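Local coordinates for probable enoyl-CoA hydratase/isomerase (Pseudomonas aeruginosa PAO1, PDB 5WYD), which probably acts as an enoyl-CoA hydratase/isomerase of the crotonase family, with a likely role in the biosynthesis of diffusible signal factor, at residues H24-L29 against D60-V65; A37-R42 against G77-M82; P145-G150 against R172-N177. The protein carries 1 engineered substitution. One frame throughout, in Å; residues are numbered along the deposited sequence.

Contact 1: residues H24-L29 against D60-V65; sequences HGHTAL and DIYALV
His26 lays its imidazole over the phenol ring of Tyr62 where the parallel strands 27-32 and 63-68 of a beta-alpha-beta unit begin to pair. Followed outward, His26 CB lies 3.3 Å from Tyr62 CD2. His26 CG is 3.2 Å from Tyr62 CE2, the atom that lies over the middle of the imidazole. ND1 of His26 meets the same Tyr62 CE2 at 3.3 Å, and His26 CE1 lies 3.5 Å from Tyr62 CE2. At the tip, His26 NE2 comes within 3.5 Å of Tyr62 OH. Holding CG anti to the carbonyl carbon (chi1 -67°) swings the ring into this offset stack, whose planes differ by 22°. The carboxylate of Asp60 stands at about a right angle to the imidazole; the polar partner of that carboxylate is Lys23, which forms a salt bridge with OD2.

The backbone does the polar work. His26 O accepts a hydrogen bond from Tyr62 N at 2.6 Å and a weak one from Ala63 N. Next, Ala28 N donates to Ala63 O at 3.1 Å, and Val65 N binds Ala28 O weakly. Gly25 suits its place in the type II' turn because its phi is positive, while the small side chain of Ala63 packs against Ala208 of helix 200-211. Ala28 CB meets Ile61 CG2 at 4.0 Å. Main-chain bonds thus set the strand register, and the offset overlap of two flat rings covers the end where pairing starts.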
ATOM      1  N   HIS A  24      23.760   5.282  32.776  1.00 53.41           N
ATOM      2  CA  HIS A  24      23.809   6.600  33.383  1.00 63.05           C
ATOM      3  C   HIS A  24      22.372   7.090  33.479  1.00 59.99           C
ATOM      4  O   HIS A  24      21.726   7.326  32.449  1.00 56.22           O
ATOM      5  CB  HIS A  24      24.675   7.561  32.567  1.00 76.14           C
ATOM      6  CG  HIS A  24      26.033   7.025  32.230  1.00 60.03           C
ATOM      7  ND1 HIS A  24      27.103   7.098  33.095  1.00 55.20           N
ATOM      8  CD2 HIS A  24      26.498   6.439  31.101  1.00 56.33           C
ATOM      9  CE1 HIS A  24      28.163   6.557  32.521  1.00 67.04           C
ATOM     10  NE2 HIS A  24      27.823   6.155  31.309  1.00 55.12           N
ATOM     11  N   GLY A  25      21.894   7.298  34.708  1.00 75.00           N
ATOM     12  CA  GLY A  25      20.512   7.731  34.877  1.00 69.13           C
ATOM     13  C   GLY A  25      19.579   6.738  34.212  1.00 65.19           C
ATOM     14  O   GLY A  25      19.624   5.535  34.488  1.00 62.56           O
ATOM     15  N   HIS A  26      18.689   7.246  33.361  1.00 54.70           N
ATOM     16  CA  HIS A  26      17.782   6.423  32.579  1.00 31.60           C
ATOM     17  C   HIS A  26      18.324   6.125  31.197  1.00 44.95           C
ATOM     18  O   HIS A  26      17.605   5.589  30.366  1.00 44.12           O
ATOM     19  CB  HIS A  26      16.413   7.086  32.472  1.00 31.94           C
ATOM     20  CG  HIS A  26      15.683   7.171  33.774  1.00 39.14           C
ATOM     21  ND1 HIS A  26      15.519   8.351  34.465  1.00 60.38           N
ATOM     22  CD2 HIS A  26      15.005   6.232  34.474  1.00 45.92           C
ATOM     23  CE1 HIS A  26      14.818   8.125  35.563  1.00 61.46           C
ATOM     24  NE2 HIS A  26      14.484   6.847  35.586  1.00 58.69           N
ATOM     25  N   THR A  27      19.557   6.490  30.915  1.00 37.78           N
ATOM     26  CA  THR A  27      20.142   6.272  29.604  1.00 37.24           C
ATOM     27  C   THR A  27      21.101   5.096  29.704  1.00 52.50           C
ATOM     28  O   THR A  27      21.898   5.014  30.644  1.00 62.45           O
ATOM     29  CB  THR A  27      20.849   7.545  29.133  1.00 24.45           C
ATOM     30  OG1 THR A  27      19.879   8.593  29.066  1.00 30.02           O
ATOM     31  CG2 THR A  27      21.473   7.384  27.753  1.00 27.02           C
ATOM     32  N   ALA A  28      20.979   4.153  28.775  1.00 44.79           N
ATOM     33  CA  ALA A  28      21.853   2.989  28.738  1.00 44.64           C
ATOM     34  C   ALA A  28      22.882   3.149  27.628  1.00 52.39           C
ATOM     35  O   ALA A  28      22.516   3.340  26.465  1.00 51.12           O
ATOM     36  CB  ALA A  28      21.052   1.709  28.526  1.00 55.17           C
ATOM     37  N   LEU A  29      24.160   3.038  27.986  1.00 59.17           N
ATOM     38  CA  LEU A  29      25.268   3.210  27.056  1.00 53.48           C
ATOM     39  C   LEU A  29      25.813   1.864  26.620  1.00 51.64           C
ATOM     40  O   LEU A  29      26.292   1.081  27.445  1.00 61.02           O
ATOM     41  CB  LEU A  29      26.396   4.024  27.679  1.00 61.22           C
ATOM     42  CG  LEU A  29      27.676   4.000  26.835  1.00 57.49           C
ATOM     43  CD1 LEU A  29      27.483   4.545  25.433  1.00 43.66           C
ATOM     44  CD2 LEU A  29      28.777   4.734  27.579  1.00 84.74           C
ATOM     45  N   ASP A  60      13.349   1.534  33.499  1.00 48.72           N
ATOM     46  CA  ASP A  60      14.308   2.486  34.028  1.00 50.80           C
ATOM     47  C   ASP A  60      15.134   3.126  32.938  1.00 39.81           C
ATOM     48  O   ASP A  60      16.052   3.884  33.234  1.00 45.20           O
ATOM     49  CB  ASP A  60      15.242   1.790  35.014  1.00 52.20           C
ATOM     50  CG  ASP A  60      15.983   2.763  35.885  1.00 53.33           C
ATOM     51  OD1 ASP A  60      15.529   3.922  35.969  1.00 54.34           O
ATOM     52  OD2 ASP A  60      16.989   2.367  36.497  1.00 43.28           O
ATOM     53  N   ILE A  61      14.966   2.701  31.707  1.00 41.16           N
ATOM     54  CA  ILE A  61      15.744   3.252  30.621  1.00 49.77           C
ATOM     55  C   ILE A  61      14.848   3.997  29.654  1.00 46.82           C
ATOM     56  O   ILE A  61      13.912   3.416  29.088  1.00 49.30           O
ATOM     57  CB  ILE A  61      16.533   2.170  29.902  1.00 45.63           C
ATOM     58  CG1 ILE A  61      17.526   1.627  30.905  1.00 53.04           C
ATOM     59  CG2 ILE A  61      17.180   2.796  28.699  1.00 45.49           C
ATOM     60  CD1 ILE A  61      18.428   2.721  31.454  1.00 60.07           C
ATOM     61  N   TYR A  62      15.141   5.272  29.447  1.00 43.26           N
ATOM     62  CA  TYR A  62      14.376   6.051  28.505  1.00 29.00           C
ATOM     63  C   TYR A  62      15.154   6.409  27.262  1.00 34.12           C
ATOM     64  O   TYR A  62      14.538   6.815  26.272  1.00 32.42           O
ATOM     65  CB  TYR A  62      13.846   7.333  29.155  1.00 27.72           C
ATOM     66  CG  TYR A  62      13.205   7.114  30.492  1.00 37.71           C
ATOM     67  CD1 TYR A  62      12.359   6.040  30.704  1.00 27.54           C
ATOM     68  CD2 TYR A  62      13.370   8.030  31.518  1.00 37.16           C
ATOM     69  CE1 TYR A  62      11.745   5.849  31.918  1.00 30.58           C
ATOM     70  CE2 TYR A  62      12.748   7.851  32.736  1.00 47.03           C
ATOM     71  CZ  TYR A  62      11.932   6.751  32.935  1.00 37.26           C
ATOM     72  OH  TYR A  62      11.296   6.543  34.142  1.00 31.34           O
ATOM     73  N   ALA A  63      16.475   6.276  27.277  1.00 28.62           N
ATOM     74  CA  ALA A  63      17.275   6.633  26.116  1.00 31.11           C
ATOM     75  C   ALA A  63      18.361   5.596  25.892  1.00 28.25           C
ATOM     76  O   ALA A  63      18.689   4.826  26.788  1.00 37.93           O
ATOM     77  CB  ALA A  63      17.897   8.029  26.248  1.00 31.06           C
ATOM     78  N   LEU A  64      18.844   5.525  24.655  1.00 30.21           N
ATOM     79  CA  LEU A  64      19.933   4.644  24.253  1.00 21.75           C
ATOM     80  C   LEU A  64      20.971   5.400  23.435  1.00 37.02           C
ATOM     81  O   LEU A  64      20.620   6.254  22.616  1.00 50.66           O
ATOM     82  CB  LEU A  64      19.392   3.452  23.464  1.00 40.80           C
ATOM     83  CG  LEU A  64      20.254   2.315  22.933  1.00 41.58           C
ATOM     84  CD1 LEU A  64      19.309   1.202  22.571  1.00 36.12           C
ATOM     85  CD2 LEU A  64      21.067   2.695  21.707  1.00 46.95           C
ATOM     86  N   VAL A  65      22.246   5.098  23.679  1.00 36.66           N
ATOM     87  CA  VAL A  65      23.369   5.664  22.941  1.00 33.41           C
ATOM     88  C   VAL A  65      24.279   4.520  22.519  1.00 34.42           C
ATOM     89  O   VAL A  65      24.447   3.551  23.270  1.00 34.24           O
ATOM     90  CB  VAL A  65      24.134   6.718  23.771  1.00 44.17           C
ATOM     91  CG1 VAL A  65      25.362   7.245  23.017  1.00 30.63           C
ATOM     92  CG2 VAL A  65      23.196   7.872  24.152  1.00 49.36           C
TER

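Contact 2: residues A37-R42 against G77-M82; sequences ANTWDR and GADLNM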
ATOM      1  N   ALA A  37      38.852  -2.423  14.213  1.00 56.01           N
ATOM      2  CA  ALA A  37      37.958  -1.507  13.521  1.00 54.18           C
ATOM      3  C   ALA A  37      36.534  -1.508  14.069  1.00 56.37           C
ATOM      4  O   ALA A  37      35.661  -0.864  13.488  1.00 56.16           O
ATOM      5  CB  ALA A  37      37.954  -1.829  12.031  1.00 53.25           C
ATOM      6  N   ASN A  38      36.271  -2.226  15.157  1.00 64.15           N
ATOM      7  CA  ASN A  38      34.931  -2.327  15.742  1.00 58.68           C
ATOM      8  C   ASN A  38      33.939  -2.902  14.736  1.00 54.87           C
ATOM      9  O   ASN A  38      32.765  -2.532  14.717  1.00 61.87           O
ATOM     10  CB  ASN A  38      34.483  -0.977  16.306  1.00 51.33           C
ATOM     11  CG  ASN A  38      35.262  -0.603  17.544  1.00 55.28           C
ATOM     12  OD1 ASN A  38      35.751  -1.471  18.265  1.00 56.16           O
ATOM     13  ND2 ASN A  38      35.448   0.685  17.757  1.00 56.23           N
ATOM     14  N   THR A  39      34.425  -3.810  13.889  1.00 59.84           N
ATOM     15  CA  THR A  39      33.577  -4.469  12.906  1.00 53.54           C
ATOM     16  C   THR A  39      32.617  -5.429  13.601  1.00 48.95           C
ATOM     17  O   THR A  39      32.943  -6.041  14.623  1.00 55.45           O
ATOM     18  CB  THR A  39      34.417  -5.202  11.850  1.00 50.56           C
ATOM     19  OG1 THR A  39      33.573  -6.005  11.021  1.00 36.99           O
ATOM     20  CG2 THR A  39      35.427  -6.105  12.511  1.00 61.69           C
ATOM     21  N   TRP A  40      31.407  -5.527  13.050  1.00 51.58           N
ATOM     22  CA  TRP A  40      30.373  -6.400  13.596  1.00 51.96           C
ATOM     23  C   TRP A  40      30.707  -7.871  13.469  1.00 62.09           C
ATOM     24  O   TRP A  40      31.332  -8.309  12.498  1.00 61.40           O
ATOM     25  CB  TRP A  40      29.030  -6.164  12.922  1.00 48.55           C
ATOM     26  CG  TRP A  40      28.411  -4.955  13.381  1.00 31.96           C
ATOM     27  CD1 TRP A  40      28.347  -3.782  12.727  1.00 35.36           C
ATOM     28  CD2 TRP A  40      27.800  -4.756  14.658  1.00 24.52           C
ATOM     29  NE1 TRP A  40      27.704  -2.854  13.505  1.00 39.59           N
ATOM     30  CE2 TRP A  40      27.362  -3.433  14.701  1.00 30.61           C
ATOM     31  CE3 TRP A  40      27.586  -5.572  15.772  1.00 36.22           C
ATOM     32  CZ2 TRP A  40      26.711  -2.901  15.812  1.00 32.66           C
ATOM     33  CZ3 TRP A  40      26.943  -5.040  16.872  1.00 31.22           C
ATOM     34  CH2 TRP A  40      26.516  -3.720  16.884  1.00 19.35           C
ATOM     35  N   ASP A  41      30.217  -8.638  14.435  1.00 58.44           N
ATOM     36  CA  ASP A  41      30.441 -10.063  14.517  1.00 59.17           C
ATOM     37  C   ASP A  41      29.109 -10.716  14.846  1.00 58.28           C
ATOM     38  O   ASP A  41      28.168 -10.054  15.297  1.00 51.45           O
ATOM     39  CB  ASP A  41      31.502 -10.331  15.603  1.00 69.88           C
ATOM     40  CG  ASP A  41      31.865 -11.790  15.762  1.00 73.58           C
ATOM     41  OD1 ASP A  41      31.164 -12.672  15.216  1.00 76.81           O
ATOM     42  OD2 ASP A  41      32.864 -12.048  16.474  1.00 64.99           O
ATOM     43  N   ARG A  42      29.021 -12.019  14.577  1.00 58.54           N
ATOM     44  CA  ARG A  42      27.816 -12.762  14.941  1.00 54.07           C
ATOM     45  C   ARG A  42      27.547 -12.706  16.430  1.00 50.45           C
ATOM     46  O   ARG A  42      26.391 -12.600  16.865  1.00 51.27           O
ATOM     47  CB  ARG A  42      27.972 -14.219  14.597  1.00 67.95           C
ATOM     48  CG  ARG A  42      26.993 -15.071  15.386  1.00 68.87           C
ATOM     49  CD  ARG A  42      27.297 -16.474  15.168  1.00 78.46           C
ATOM     50  NE  ARG A  42      27.284 -16.807  13.775  1.00 93.17           N
ATOM     51  CZ  ARG A  42      26.256 -17.391  13.228  1.00 87.26           C
ATOM     52  NH1 ARG A  42      25.186 -17.686  13.997  1.00 80.28           N
ATOM     53  NH2 ARG A  42      26.350 -17.687  11.944  1.00 76.37           N
ATOM     54  N   GLY A  77      31.400  -2.186  10.185  1.00 77.30           N
ATOM     55  CA  GLY A  77      30.555  -3.089   9.448  1.00 66.03           C
ATOM     56  C   GLY A  77      30.920  -4.538   9.675  1.00 69.08           C
ATOM     57  O   GLY A  77      31.533  -4.913  10.687  1.00 73.79           O
ATOM     58  N   ALA A  78      30.460  -5.367   8.750  1.00 73.80           N
ATOM     59  CA  ALA A  78      30.679  -6.798   8.806  1.00 81.63           C
ATOM     60  C   ALA A  78      32.110  -7.215   8.505  1.00 72.04           C
ATOM     61  O   ALA A  78      32.698  -6.813   7.495  1.00 58.10           O
ATOM     62  CB  ALA A  78      29.746  -7.457   7.820  1.00 92.08           C
ATOM     63  N   ASP A  79      32.623  -8.110   9.339  1.00 76.10           N
ATOM     64  CA  ASP A  79      33.970  -8.624   9.185  1.00 72.41           C
ATOM     65  C   ASP A  79      34.028  -9.583   7.999  1.00 72.36           C
ATOM     66  O   ASP A  79      33.053 -10.260   7.679  1.00 74.58           O
ATOM     67  CB  ASP A  79      34.408  -9.325  10.466  1.00 61.60           C
ATOM     68  CG  ASP A  79      35.855  -9.705  10.450  1.00 62.66           C
ATOM     69  OD1 ASP A  79      36.420  -9.908   9.362  1.00 65.32           O
ATOM     70  OD2 ASP A  79      36.452  -9.740  11.541  1.00 55.66           O
ATOM     71  N   LEU A  80      35.167  -9.587   7.306  1.00 66.89           N
ATOM     72  CA  LEU A  80      35.336 -10.511   6.186  1.00 72.89           C
ATOM     73  C   LEU A  80      35.290 -11.972   6.616  1.00 71.98           C
ATOM     74  O   LEU A  80      34.845 -12.820   5.842  1.00 67.70           O
ATOM     75  CB  LEU A  80      36.638 -10.247   5.458  1.00100.46           C
ATOM     76  CG  LEU A  80      36.719  -8.992   4.610  1.00104.51           C
ATOM     77  CD1 LEU A  80      38.126  -8.914   4.056  1.00104.80           C
ATOM     78  CD2 LEU A  80      35.707  -9.136   3.491  1.00 89.59           C
ATOM     79  N   ASN A  81      35.821 -12.300   7.800  1.00 73.56           N
ATOM     80  CA  ASN A  81      35.743 -13.678   8.292  1.00 78.91           C
ATOM     81  C   ASN A  81      34.289 -14.127   8.347  1.00 86.98           C
ATOM     82  O   ASN A  81      33.957 -15.303   8.122  1.00 79.85           O
ATOM     83  CB  ASN A  81      36.401 -13.793   9.675  1.00 81.14           C
ATOM     84  CG  ASN A  81      37.901 -13.450   9.673  1.00 73.12           C
ATOM     85  OD1 ASN A  81      38.509 -13.244   8.625  1.00 71.87           O
ATOM     86  ND2 ASN A  81      38.488 -13.365  10.874  1.00 56.41           N
ATOM     87  N   MET A  82      33.423 -13.187   8.684  1.00 89.20           N
ATOM     88  CA  MET A  82      31.995 -13.403   8.705  1.00 80.33           C
ATOM     89  C   MET A  82      31.463 -13.691   7.299  1.00 80.50           C
ATOM     90  O   MET A  82      30.638 -14.595   7.099  1.00 89.35           O
ATOM     91  CB  MET A  82      31.408 -12.141   9.294  1.00 78.03           C
ATOM     92  CG  MET A  82      30.018 -12.165   9.492  1.00 88.34           C
ATOM     93  SD  MET A  82      29.574 -10.718  10.401  1.00104.22           S
ATOM     94  CE  MET A  82      27.938 -10.752   9.768  1.00 89.19           C
TER
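Thr39 and Trp40 meet Gly77 where a single beta bridge, Trp40 with Ala78, joins two loops of the crotonase fold; in relatives the loop holding 77-82 helps build the oxyanion hole through a backbone N-H.

Hydrogen bonds come first. The hydroxyl OG1 of Thr39 and the backbone N of Trp40 both donate to Gly77 O, although the modelled separations are too short to be trusted. Thr39 reaches the carbonyl because OG1 lies anti to its own backbone N (chi1 171°). On the far side of the bridge Asp79 N gives Trp40 O a weak bond of 3.4 Å. Gly77 belongs here because a side chain at its backbone angles would jam against the preceding carbonyl. Within 77-82, Asp79 OD1 accepts from Asn81 N at 2.9 Å, an Asx turn in which the donor comes from above the carboxylate plane, 53° out of it. Asp41 in turn serves as N-cap of helix 42-57, and its OD2 pairs with Lys18.

Van der Waals contacts fill in around these bonds. Thr39 CG2 lies 3.9 Å from Asp79 CB, and Trp40 CD1 lies 4.0 Å from Gly77 CA, while the indole packs on Leu45 and Leu48 of helix 42-57. The extended side chain of Met82, which also packs on Met94 and Phe98 of helix 88-106, brings its SD to 3.6 Å from Trp40 O.

Contact 3: residues P145-G150 against R172-N177; sequences PEAAVG and RMILCN
Ile174 carries CG1 anti to its backbone N (chi1 -175°), and a chi2 of 48° then brings CD1 to Ala147; Asn177 likewise holds CG anti to its N (chi1 -173°), so that its amide lies across Pro145 and Ala148. These groups join the short helix 146-149, which finishes in a Schellman motif at Gly150, to the last turn of helix 157-176. No hydrogen bond spans the two segments, and the join depends on shape.

Ala147 is small enough for the backbones to come close. Its CB sits only 3.2 Å from Ile174 O, a tight fit of a methyl against the carbonyl of the neighbouring turn. The same Ala147 CB meets Ile174 CD1 at 3.9 Å. Beside it Glu146 CG touches Ile174 CD1 at 4.2 Å, the two side chains crossing at about a right angle. Pro153 and Leu144 also pack on Ile174, and Ile226 of the second subunit touches it too, so this branched apolar residue serves the fold and the assembly at once.

Gly150 takes a positive phi as the chain leaves its helix, and its N reaches back to Ala147 O at 2.8 Å; any side chain would jam against the preceding carbonyl. Asn177, a residue that tolerates positive phi comparatively well, also has a positive phi as the chain leaves helix 157-176. Its ND2 is hydrogen-bonded to OE1 of Gln214 of the second subunit, which helps fix the amide's rotation. Pro145, whose side chain is about 8 Å from the bound pentanedial, offers its CA to the other end of that amide, 3.6 Å from Asn177 OD1. Completing the contact, Asn177 ND2 lies 3.2 Å from Ala148 CB.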
ATOM      1  N   PRO A 145      30.631   0.878   1.096  1.00 47.78           N
ATOM      2  CA  PRO A 145      31.606   0.385   0.115  1.00 53.63           C
ATOM      3  C   PRO A 145      31.312  -1.036  -0.337  1.00 51.66           C
ATOM      4  O   PRO A 145      32.141  -1.623  -1.040  1.00 54.45           O
ATOM      5  CB  PRO A 145      32.904   0.385   0.931  1.00 65.41           C
ATOM      6  CG  PRO A 145      32.410   0.017   2.330  1.00 60.29           C
ATOM      7  CD  PRO A 145      31.067   0.670   2.485  1.00 46.68           C
ATOM      8  N   GLU A 146      30.165  -1.577   0.053  1.00 53.94           N
ATOM      9  CA  GLU A 146      29.856  -2.944  -0.288  1.00 39.66           C
ATOM     10  C   GLU A 146      29.753  -3.101  -1.787  1.00 42.94           C
ATOM     11  O   GLU A 146      30.151  -4.129  -2.330  1.00 55.30           O
ATOM     12  CB  GLU A 146      28.582  -3.339   0.437  1.00 38.59           C
ATOM     13  CG  GLU A 146      27.694  -2.191   0.723  1.00 43.58           C
ATOM     14  CD  GLU A 146      27.627  -1.879   2.196  1.00 39.01           C
ATOM     15  OE1 GLU A 146      27.143  -0.790   2.506  1.00 36.95           O
ATOM     16  OE2 GLU A 146      28.067  -2.687   3.037  1.00 31.50           O
ATOM     17  N   ALA A 147      29.226  -2.097  -2.479  1.00 41.64           N
ATOM     18  CA  ALA A 147      29.101  -2.221  -3.929  1.00 52.23           C
ATOM     19  C   ALA A 147      30.458  -2.424  -4.587  1.00 50.56           C
ATOM     20  O   ALA A 147      30.556  -3.115  -5.606  1.00 54.94           O
ATOM     21  CB  ALA A 147      28.398  -0.999  -4.515  1.00 62.78           C
ATOM     22  N   ALA A 148      31.510  -1.806  -4.044  1.00 48.08           N
ATOM     23  CA  ALA A 148      32.837  -1.977  -4.630  1.00 62.56           C
ATOM     24  C   ALA A 148      33.270  -3.439  -4.593  1.00 64.96           C
ATOM     25  O   ALA A 148      34.007  -3.898  -5.474  1.00 61.06           O
ATOM     26  CB  ALA A 148      33.856  -1.079  -3.929  1.00 54.11           C
ATOM     27  N   VAL A 149      32.877  -4.175  -3.548  1.00 63.53           N
ATOM     28  CA  VAL A 149      33.162  -5.605  -3.500  1.00 60.47           C
ATOM     29  C   VAL A 149      32.027  -6.417  -4.130  1.00 42.18           C
ATOM     30  O   VAL A 149      32.095  -7.647  -4.182  1.00 56.58           O
ATOM     31  CB  VAL A 149      33.565  -5.991  -2.055  1.00 52.09           C
ATOM     32  CG1 VAL A 149      34.620  -5.014  -1.537  1.00 49.10           C
ATOM     33  CG2 VAL A 149      32.386  -5.931  -1.133  1.00 36.66           C
ATOM     34  N   GLY A 150      31.019  -5.761  -4.681  1.00 44.51           N
ATOM     35  CA  GLY A 150      29.956  -6.468  -5.367  1.00 45.74           C
ATOM     36  C   GLY A 150      28.816  -6.967  -4.523  1.00 32.16           C
ATOM     37  O   GLY A 150      28.031  -7.779  -5.009  1.00 45.04           O
ATOM     38  N   ARG A 172      24.622   7.936  -5.111  1.00 40.15           N
ATOM     39  CA  ARG A 172      26.043   8.207  -5.300  1.00 46.93           C
ATOM     40  C   ARG A 172      26.894   7.429  -4.305  1.00 46.06           C
ATOM     41  O   ARG A 172      27.914   6.834  -4.670  1.00 44.31           O
ATOM     42  CB  ARG A 172      26.291   9.691  -5.162  1.00 48.43           C
ATOM     43  CG  ARG A 172      27.598  10.083  -5.712  1.00 66.80           C
ATOM     44  CD  ARG A 172      27.863  11.496  -5.376  1.00 76.55           C
ATOM     45  NE  ARG A 172      27.267  12.443  -6.287  1.00 65.97           N
ATOM     46  CZ  ARG A 172      27.545  13.731  -6.223  1.00 47.15           C
ATOM     47  NH1 ARG A 172      28.387  14.151  -5.301  1.00 56.81           N
ATOM     48  NH2 ARG A 172      27.002  14.587  -7.066  1.00 51.88           N
ATOM     49  N   MET A 173      26.475   7.398  -3.041  1.00 38.56           N
ATOM     50  CA  MET A 173      27.231   6.653  -2.037  1.00 45.00           C
ATOM     51  C   MET A 173      27.261   5.166  -2.334  1.00 50.12           C
ATOM     52  O   MET A 173      28.330   4.547  -2.373  1.00 59.23           O
ATOM     53  CB  MET A 173      26.649   6.904  -0.664  1.00 43.18           C
ATOM     54  CG  MET A 173      26.688   8.368  -0.397  1.00 56.32           C
ATOM     55  SD  MET A 173      25.989   8.821   1.167  1.00 49.90           S
ATOM     56  CE  MET A 173      27.053   7.865   2.246  1.00 41.92           C
ATOM     57  N   ILE A 174      26.096   4.571  -2.540  1.00 43.81           N
ATOM     58  CA  ILE A 174      26.065   3.148  -2.807  1.00 43.52           C
ATOM     59  C   ILE A 174      26.544   2.853  -4.219  1.00 40.75           C
ATOM     60  O   ILE A 174      27.484   2.080  -4.416  1.00 52.03           O
ATOM     61  CB  ILE A 174      24.657   2.601  -2.516  1.00 52.91           C
ATOM     62  CG1 ILE A 174      24.621   1.076  -2.666  1.00 54.08           C
ATOM     63  CG2 ILE A 174      23.611   3.348  -3.302  1.00 45.57           C
ATOM     64  CD1 ILE A 174      25.755   0.379  -1.952  1.00 56.09           C
ATOM     65  N   LEU A 175      25.954   3.503  -5.216  1.00 32.71           N
ATOM     66  CA  LEU A 175      26.287   3.184  -6.596  1.00 48.26           C
ATOM     67  C   LEU A 175      27.704   3.627  -6.959  1.00 55.96           C
ATOM     68  O   LEU A 175      28.464   2.866  -7.569  1.00 62.06           O
ATOM     69  CB  LEU A 175      25.251   3.828  -7.521  1.00 53.46           C
ATOM     70  CG  LEU A 175      23.826   3.263  -7.380  1.00 50.21           C
ATOM     71  CD1 LEU A 175      22.906   3.963  -8.353  1.00 35.95           C
ATOM     72  CD2 LEU A 175      23.670   1.721  -7.451  1.00 44.85           C
ATOM     73  N   CYS A 176      28.078   4.850  -6.603  1.00 46.32           N
ATOM     74  CA  CYS A 176      29.377   5.387  -6.984  1.00 44.04           C
ATOM     75  C   CYS A 176      30.449   5.208  -5.920  1.00 35.63           C
ATOM     76  O   CYS A 176      31.593   5.610  -6.146  1.00 42.76           O
ATOM     77  CB  CYS A 176      29.200   6.839  -7.357  1.00 46.18           C
ATOM     78  SG  CYS A 176      27.846   6.849  -8.526  1.00 48.80           S
ATOM     79  N   ASN A 177      30.105   4.641  -4.768  1.00 41.63           N
ATOM     80  CA  ASN A 177      31.088   4.339  -3.728  1.00 46.87           C
ATOM     81  C   ASN A 177      31.815   5.599  -3.265  1.00 47.79           C
ATOM     82  O   ASN A 177      33.043   5.658  -3.238  1.00 57.62           O
ATOM     83  CB  ASN A 177      32.068   3.280  -4.252  1.00 51.77           C
ATOM     84  CG  ASN A 177      33.018   2.781  -3.211  1.00 34.77           C
ATOM     85  OD1 ASN A 177      32.810   2.977  -2.023  1.00 33.88           O
ATOM     86  ND2 ASN A 177      34.076   2.128  -3.655  1.00 40.14           N
TER

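From the N terminus, residues 24-29 begin the chain's part in contact 1, and 37-42 follow in the loop ahead of helix 42-57. Residues 60-65 then close contact 1, bringing strands 27-32 and 63-68 side by side, and 77-82 close contact 2 across the loops that follow those strands. The two closures cross, because their segments alternate, and their centres are 26 Å apart. Contact 3 comes later in series: the chain runs from 145-150 into helix 157-176, whose end, 172-177, comes back against 145-150. It lies on the opposite side of the chain's centre from contact 1 and is nearer contact 2, the nearest atoms about 7 Å apart.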